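Local coordinates for putative enoyl-CoA hydratase (Streptomyces avermitilis, PDB 3GKB), which probably acts on acyl-CoA thioesters as an enoyl-CoA hydratase or isomerase of the crotonase superfamily, its exact reaction being unknown, at residues A34-M37 and R38-T42; G141-E144 and A145-I149. All blocks are in the same frame, centred on the assembly; numbering follows the deposited sequence.

Overall arrangement
Contacts 1 and 2 lie in different parts of the same crotonase-type domain and do not touch: their centres are 23 Å apart and their nearest atoms about 12 Å. Contact 1 comes first in the chain, in the opening turns of helix 34-48, the crossover helix between strands 19-24 and 55-60 of the larger sheet. Contact 2 is the buried turn after strand 139-141, leading toward helix 155-163. It probably borders the active site, since enoyl-CoA hydratases carry one catalytic glutamate in this loop and another in an earlier helix, here 120-127, consistent with E144 packing on E123. A second subunit packs against contact 2, whereas contact 1 touches no other chain of the assembly.

Contact 1: A34-M37 and R38-T42; sequences ATMM and RELRT
A34 to M37 hand their carbonyls to the amides of R38 to R41 in four successive i to i+4 bonds, the start of alpha helix 34-48, which is the crossover of a beta-alpha-beta unit between strands 19-24 and 55-60 of the crotonase fold. The M36 O to L40 N bond, 2.8 Å, is the straightest at 168°. R41 N reaches M37 O over a longer 3.2 Å and stands tilted from that carbonyl's plane. Outside this turn, A34, M37 and R41 pack on L84 of helix 78-87.

On another flank M36 and L40 run alongside each other, M36 CG lying 3.8 Å from L40 CD1. M36 CG stands anti to the backbone N (chi1 -172°), which brings it alongside the leucine, and the bend at chi3 only turns the CE methyl aside; M36 also reaches T10 and L67, and L40 leans on L11 of strand 11-16. T35 and E39 lie side by side, the CG2 methyl of T35 3.8 Å from E39 OE2. That carboxylate is gripped from the N-terminal segment, OE1 by T10 OG1 and OE2 by the S9 amide. An alanine here removes the carboxylate that the S9 amide and the T10 hydroxyl use, and would probably leave the N-terminal segment less firmly held to the helix. R38 turns back over the first turn: its chain bends at chi3 (71°) and swings the guanidinium obliquely past T35, with NH2 3.6 Å from T35 OG1 and NH1 3.5 Å from A34 O.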
ATOM      1  N   ALA B  34       5.455  26.279 -20.479  1.00 18.69           N
ATOM      2  CA  ALA B  34       6.522  25.766 -21.333  1.00 18.65           C
ATOM      3  C   ALA B  34       7.894  26.238 -20.884  1.00 18.36           C
ATOM      4  O   ALA B  34       8.862  25.460 -20.934  1.00 18.18           O
ATOM      5  CB  ALA B  34       6.295  26.141 -22.798  1.00 18.19           C
ATOM      6  N   THR B  35       7.974  27.490 -20.425  1.00 19.19           N
ATOM      7  CA  THR B  35       9.220  28.031 -19.928  1.00 19.40           C
ATOM      8  C   THR B  35       9.695  27.281 -18.688  1.00 18.85           C
ATOM      9  O   THR B  35      10.851  26.884 -18.617  1.00 17.64           O
ATOM     10  CB  THR B  35       9.153  29.567 -19.689  1.00 20.49           C
ATOM     11  OG1 THR B  35       8.850  30.218 -20.938  1.00 21.36           O
ATOM     12  CG2 THR B  35      10.491  30.076 -19.173  1.00 19.85           C
ATOM     13  N   MET B  36       8.805  27.038 -17.729  1.00 18.30           N
ATOM     14  CA  MET B  36       9.212  26.268 -16.542  1.00 18.35           C
ATOM     15  C   MET B  36       9.672  24.849 -16.902  1.00 17.75           C
ATOM     16  O   MET B  36      10.645  24.352 -16.336  1.00 18.14           O
ATOM     17  CB  MET B  36       8.108  26.189 -15.473  1.00 17.72           C
ATOM     18  CG  MET B  36       8.584  25.544 -14.140  1.00 18.50           C
ATOM     19  SD  MET B  36       7.288  25.219 -12.872  1.00 12.77           S
ATOM     20  CE  MET B  36       6.926  26.927 -12.333  1.00 18.22           C
ATOM     21  N   MET B  37       8.957  24.205 -17.808  1.00 17.22           N
ATOM     22  CA  MET B  37       9.292  22.851 -18.244  1.00 17.37           C
ATOM     23  C   MET B  37      10.726  22.811 -18.804  1.00 17.83           C
ATOM     24  O   MET B  37      11.496  21.893 -18.530  1.00 17.59           O
ATOM     25  CB  MET B  37       8.271  22.365 -19.286  1.00 17.49           C
ATOM     26  CG  MET B  37       6.867  22.081 -18.729  1.00 17.51           C
ATOM     27  SD  MET B  37       5.511  21.763 -19.892  1.00 11.76           S
ATOM     28  CE  MET B  37       5.969  20.139 -20.461  1.00 18.42           C
ATOM     29  N   ARG B  38      11.080  23.833 -19.585  1.00 18.28           N
ATOM     30  CA  ARG B  38      12.416  23.902 -20.171  1.00 19.46           C
ATOM     31  C   ARG B  38      13.466  24.201 -19.102  1.00 18.53           C
ATOM     32  O   ARG B  38      14.544  23.590 -19.103  1.00 19.32           O
ATOM     33  CB  ARG B  38      12.421  24.959 -21.296  1.00 19.93           C
ATOM     34  CG  ARG B  38      13.726  25.178 -21.977  1.00 26.70           C
ATOM     35  CD  ARG B  38      13.486  25.970 -23.276  1.00 31.84           C
ATOM     36  NE  ARG B  38      13.120  27.369 -23.042  1.00 37.38           N
ATOM     37  CZ  ARG B  38      11.889  27.899 -23.078  1.00 40.84           C
ATOM     38  NH1 ARG B  38      10.798  27.168 -23.336  1.00 43.21           N
ATOM     39  NH2 ARG B  38      11.750  29.204 -22.855  1.00 42.05           N
ATOM     40  N   GLU B  39      13.142  25.105 -18.177  1.00 18.73           N
ATOM     41  CA  GLU B  39      14.091  25.502 -17.138  1.00 19.46           C
ATOM     42  C   GLU B  39      14.325  24.350 -16.149  1.00 18.90           C
ATOM     43  O   GLU B  39      15.451  24.152 -15.699  1.00 17.52           O
ATOM     44  CB  GLU B  39      13.650  26.782 -16.408  1.00 19.82           C
ATOM     45  CG  GLU B  39      13.725  28.034 -17.276  1.00 21.43           C
ATOM     46  CD  GLU B  39      13.383  29.310 -16.541  1.00 25.45           C
ATOM     47  OE1 GLU B  39      12.798  29.269 -15.434  1.00 24.50           O
ATOM     48  OE2 GLU B  39      13.686  30.390 -17.100  1.00 25.72           O
ATOM     49  N   LEU B  40      13.266  23.612 -15.810  1.00 18.67           N
ATOM     50  CA  LEU B  40      13.407  22.416 -14.980  1.00 19.46           C
ATOM     51  C   LEU B  40      14.350  21.392 -15.630  1.00 19.29           C
ATOM     52  O   LEU B  40      15.223  20.807 -14.963  1.00 19.86           O
ATOM     53  CB  LEU B  40      12.036  21.758 -14.730  1.00 19.36           C
ATOM     54  CG  LEU B  40      11.188  22.398 -13.653  1.00 21.25           C
ATOM     55  CD1 LEU B  40       9.737  21.939 -13.795  1.00 23.13           C
ATOM     56  CD2 LEU B  40      11.755  22.042 -12.240  1.00 23.14           C
ATOM     57  N   ARG B  41      14.185  21.161 -16.925  1.00 20.07           N
ATOM     58  CA  ARG B  41      15.062  20.237 -17.627  1.00 19.90           C
ATOM     59  C   ARG B  41      16.512  20.694 -17.553  1.00 19.62           C
ATOM     60  O   ARG B  41      17.411  19.902 -17.242  1.00 18.59           O
ATOM     61  CB  ARG B  41      14.638  20.090 -19.088  1.00 20.76           C
ATOM     62  CG  ARG B  41      15.349  18.928 -19.767  1.00 25.25           C
ATOM     63  CD  ARG B  41      14.693  18.528 -21.084  1.00 29.08           C
ATOM     64  NE  ARG B  41      15.137  19.461 -22.123  1.00 36.23           N
ATOM     65  CZ  ARG B  41      14.364  20.311 -22.809  1.00 41.25           C
ATOM     66  NH1 ARG B  41      13.056  20.385 -22.602  1.00 44.75           N
ATOM     67  NH2 ARG B  41      14.906  21.105 -23.728  1.00 42.30           N
ATOM     68  N   THR B  42      16.742  21.972 -17.837  1.00 19.57           N
ATOM     69  CA  THR B  42      18.101  22.534 -17.775  1.00 20.01           C
ATOM     70  C   THR B  42      18.739  22.375 -16.402  1.00 19.98           C
ATOM     71  O   THR B  42      19.880  21.889 -16.289  1.00 20.96           O
ATOM     72  CB  THR B  42      18.119  24.026 -18.194  1.00 20.36           C
ATOM     73  OG1 THR B  42      17.577  24.148 -19.512  1.00 22.16           O
ATOM     74  CG2 THR B  42      19.543  24.571 -18.183  1.00 21.86           C
TER

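Contact 2: G141-E144 and A145-I149; sequences GQIE and ALMGI
Q142 O and A145 N are joined through one water, which donates to the carbonyl at 2.8 Å and accepts from the amide at 2.9 Å, bridging the entry to a short 3-10 turn. In the crotonase fold this loop follows strand 139-141 and leads on to helix 155-163. The Q142 side chain also looks forward: NE2 gives a hydrogen bond to E144 OE1, 2.9 Å away, meeting the syn side of the carboxylate while OE1 lies in the amide plane. This holds the carboxylate close to the glutamine, which has a further, weak bond to G119 O.

I143 opens the turn, its carbonyl taking L146 N at 3.0 Å from above the carbonyl plane. Its side chain packs at two points: CD1 meets L146 CD1 at 4.0 Å, the chains crossing at about a right angle, and CG2 touches M147 CE. Helix 270-280 packs on I143 and L146, and L212 of the second subunit reaches L146 too.

The bend of E144 at chi2 (95°) turns its carboxylate back toward Q142, and the side chain packs on E123 and P151, a placing consistent with the paired glutamates of enoyl-CoA hydratases. Its carbonyl oxygen is gripped twice, M147 N at 2.8 Å and I149 N at 3.2 Å coming from opposite faces of its plane. I149 holds CG1 between its own backbone N and carbonyl carbon (chi1 63°), which sets that CG1 3.5 Å from E144 O.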
ATOM      1  N   GLY B 141      -4.457  17.391  -5.553  1.00 14.46           N
ATOM      2  CA  GLY B 141      -5.600  16.952  -6.334  1.00 15.77           C
ATOM      3  C   GLY B 141      -5.271  16.726  -7.792  1.00 16.52           C
ATOM      4  O   GLY B 141      -4.431  17.433  -8.375  1.00 17.53           O
ATOM      5  N   GLN B 142      -5.954  15.763  -8.401  1.00 15.53           N
ATOM      6  CA  GLN B 142      -5.836  15.562  -9.852  1.00 16.27           C
ATOM      7  C   GLN B 142      -7.063  16.235 -10.471  1.00 16.46           C
ATOM      8  O   GLN B 142      -8.136  15.667 -10.504  1.00 18.17           O
ATOM      9  CB  GLN B 142      -5.746  14.078 -10.239  1.00 16.65           C
ATOM     10  CG  GLN B 142      -4.492  13.336  -9.713  1.00 16.88           C
ATOM     11  CD  GLN B 142      -3.124  13.815 -10.278  1.00 21.16           C
ATOM     12  OE1 GLN B 142      -2.073  13.439  -9.723  1.00 21.38           O
ATOM     13  NE2 GLN B 142      -3.123  14.625 -11.379  1.00 16.25           N
ATOM     14  N   ILE B 143      -6.894  17.469 -10.927  1.00 15.73           N
ATOM     15  CA  ILE B 143      -8.001  18.283 -11.435  1.00 15.20           C
ATOM     16  C   ILE B 143      -8.470  17.893 -12.844  1.00 14.81           C
ATOM     17  O   ILE B 143      -9.527  18.355 -13.304  1.00 14.57           O
ATOM     18  CB  ILE B 143      -7.574  19.775 -11.430  1.00 15.51           C
ATOM     19  CG1 ILE B 143      -8.770  20.723 -11.585  1.00 15.88           C
ATOM     20  CG2 ILE B 143      -6.574  20.055 -12.557  1.00 16.27           C
ATOM     21  CD1 ILE B 143      -9.626  20.867 -10.353  1.00 15.40           C
ATOM     22  N   GLU B 144      -7.661  17.075 -13.521  1.00 14.34           N
ATOM     23  CA  GLU B 144      -7.819  16.772 -14.936  1.00 13.62           C
ATOM     24  C   GLU B 144      -9.224  16.362 -15.357  1.00 13.17           C
ATOM     25  O   GLU B 144      -9.752  16.912 -16.331  1.00 13.52           O
ATOM     26  CB  GLU B 144      -6.807  15.708 -15.357  1.00 14.75           C
ATOM     27  CG  GLU B 144      -5.366  16.257 -15.419  1.00 16.14           C
ATOM     28  CD  GLU B 144      -4.549  16.028 -14.125  1.00 19.50           C
ATOM     29  OE1 GLU B 144      -5.128  15.979 -13.021  1.00 19.92           O
ATOM     30  OE2 GLU B 144      -3.303  15.927 -14.226  1.00 21.08           O
ATOM     31  N   ALA B 145      -9.830  15.432 -14.622  1.00 12.61           N
ATOM     32  CA  ALA B 145     -11.159  14.931 -14.953  1.00 12.81           C
ATOM     33  C   ALA B 145     -12.182  16.052 -15.086  1.00 13.69           C
ATOM     34  O   ALA B 145     -13.086  15.974 -15.920  1.00 13.69           O
ATOM     35  CB  ALA B 145     -11.633  13.857 -13.915  1.00 13.50           C
ATOM     36  N   LEU B 146     -12.027  17.104 -14.275  1.00 14.64           N
ATOM     37  CA  LEU B 146     -12.933  18.268 -14.323  1.00 15.88           C
ATOM     38  C   LEU B 146     -12.698  19.203 -15.531  1.00 16.01           C
ATOM     39  O   LEU B 146     -13.555  20.054 -15.845  1.00 17.21           O
ATOM     40  CB  LEU B 146     -12.871  19.063 -13.015  1.00 15.10           C
ATOM     41  CG  LEU B 146     -13.245  18.275 -11.759  1.00 15.15           C
ATOM     42  CD1 LEU B 146     -13.204  19.157 -10.520  1.00 15.64           C
ATOM     43  CD2 LEU B 146     -14.576  17.562 -11.875  1.00 16.66           C
ATOM     44  N   MET B 147     -11.574  19.002 -16.210  1.00 16.56           N
ATOM     45  CA  MET B 147     -11.249  19.695 -17.461  1.00 17.20           C
ATOM     46  C   MET B 147     -11.555  18.806 -18.675  1.00 17.00           C
ATOM     47  O   MET B 147     -11.227  19.144 -19.800  1.00 17.17           O
ATOM     48  CB  MET B 147      -9.802  20.184 -17.400  1.00 17.50           C
ATOM     49  CG  MET B 147      -9.503  21.259 -16.273  1.00 21.13           C
ATOM     50  SD  MET B 147      -7.734  21.786 -16.423  1.00 22.44           S
ATOM     51  CE  MET B 147      -7.705  22.980 -15.046  1.00 24.98           C
ATOM     52  N   GLY B 148     -12.213  17.664 -18.432  1.00 16.23           N
ATOM     53  CA  GLY B 148     -12.635  16.751 -19.480  1.00 16.42           C
ATOM     54  C   GLY B 148     -11.545  15.856 -20.009  1.00 16.03           C
ATOM     55  O   GLY B 148     -11.679  15.288 -21.093  1.00 17.13           O
ATOM     56  N   ILE B 149     -10.466  15.720 -19.229  1.00 15.80           N
ATOM     57  CA  ILE B 149      -9.323  14.890 -19.604  1.00 15.97           C
ATOM     58  C   ILE B 149      -8.981  13.960 -18.436  1.00 16.34           C
ATOM     59  O   ILE B 149      -9.815  13.753 -17.532  1.00 16.72           O
ATOM     60  CB  ILE B 149      -8.139  15.760 -20.122  1.00 16.23           C
ATOM     61  CG1 ILE B 149      -7.593  16.697 -19.032  1.00 16.76           C
ATOM     62  CG2 ILE B 149      -8.603  16.600 -21.340  1.00 15.76           C
ATOM     63  CD1 ILE B 149      -6.233  17.357 -19.379  1.00 17.48           C
TER
HETATM   64  O   HOH W   1      -8.556  13.837 -12.581  1.00 17.95           O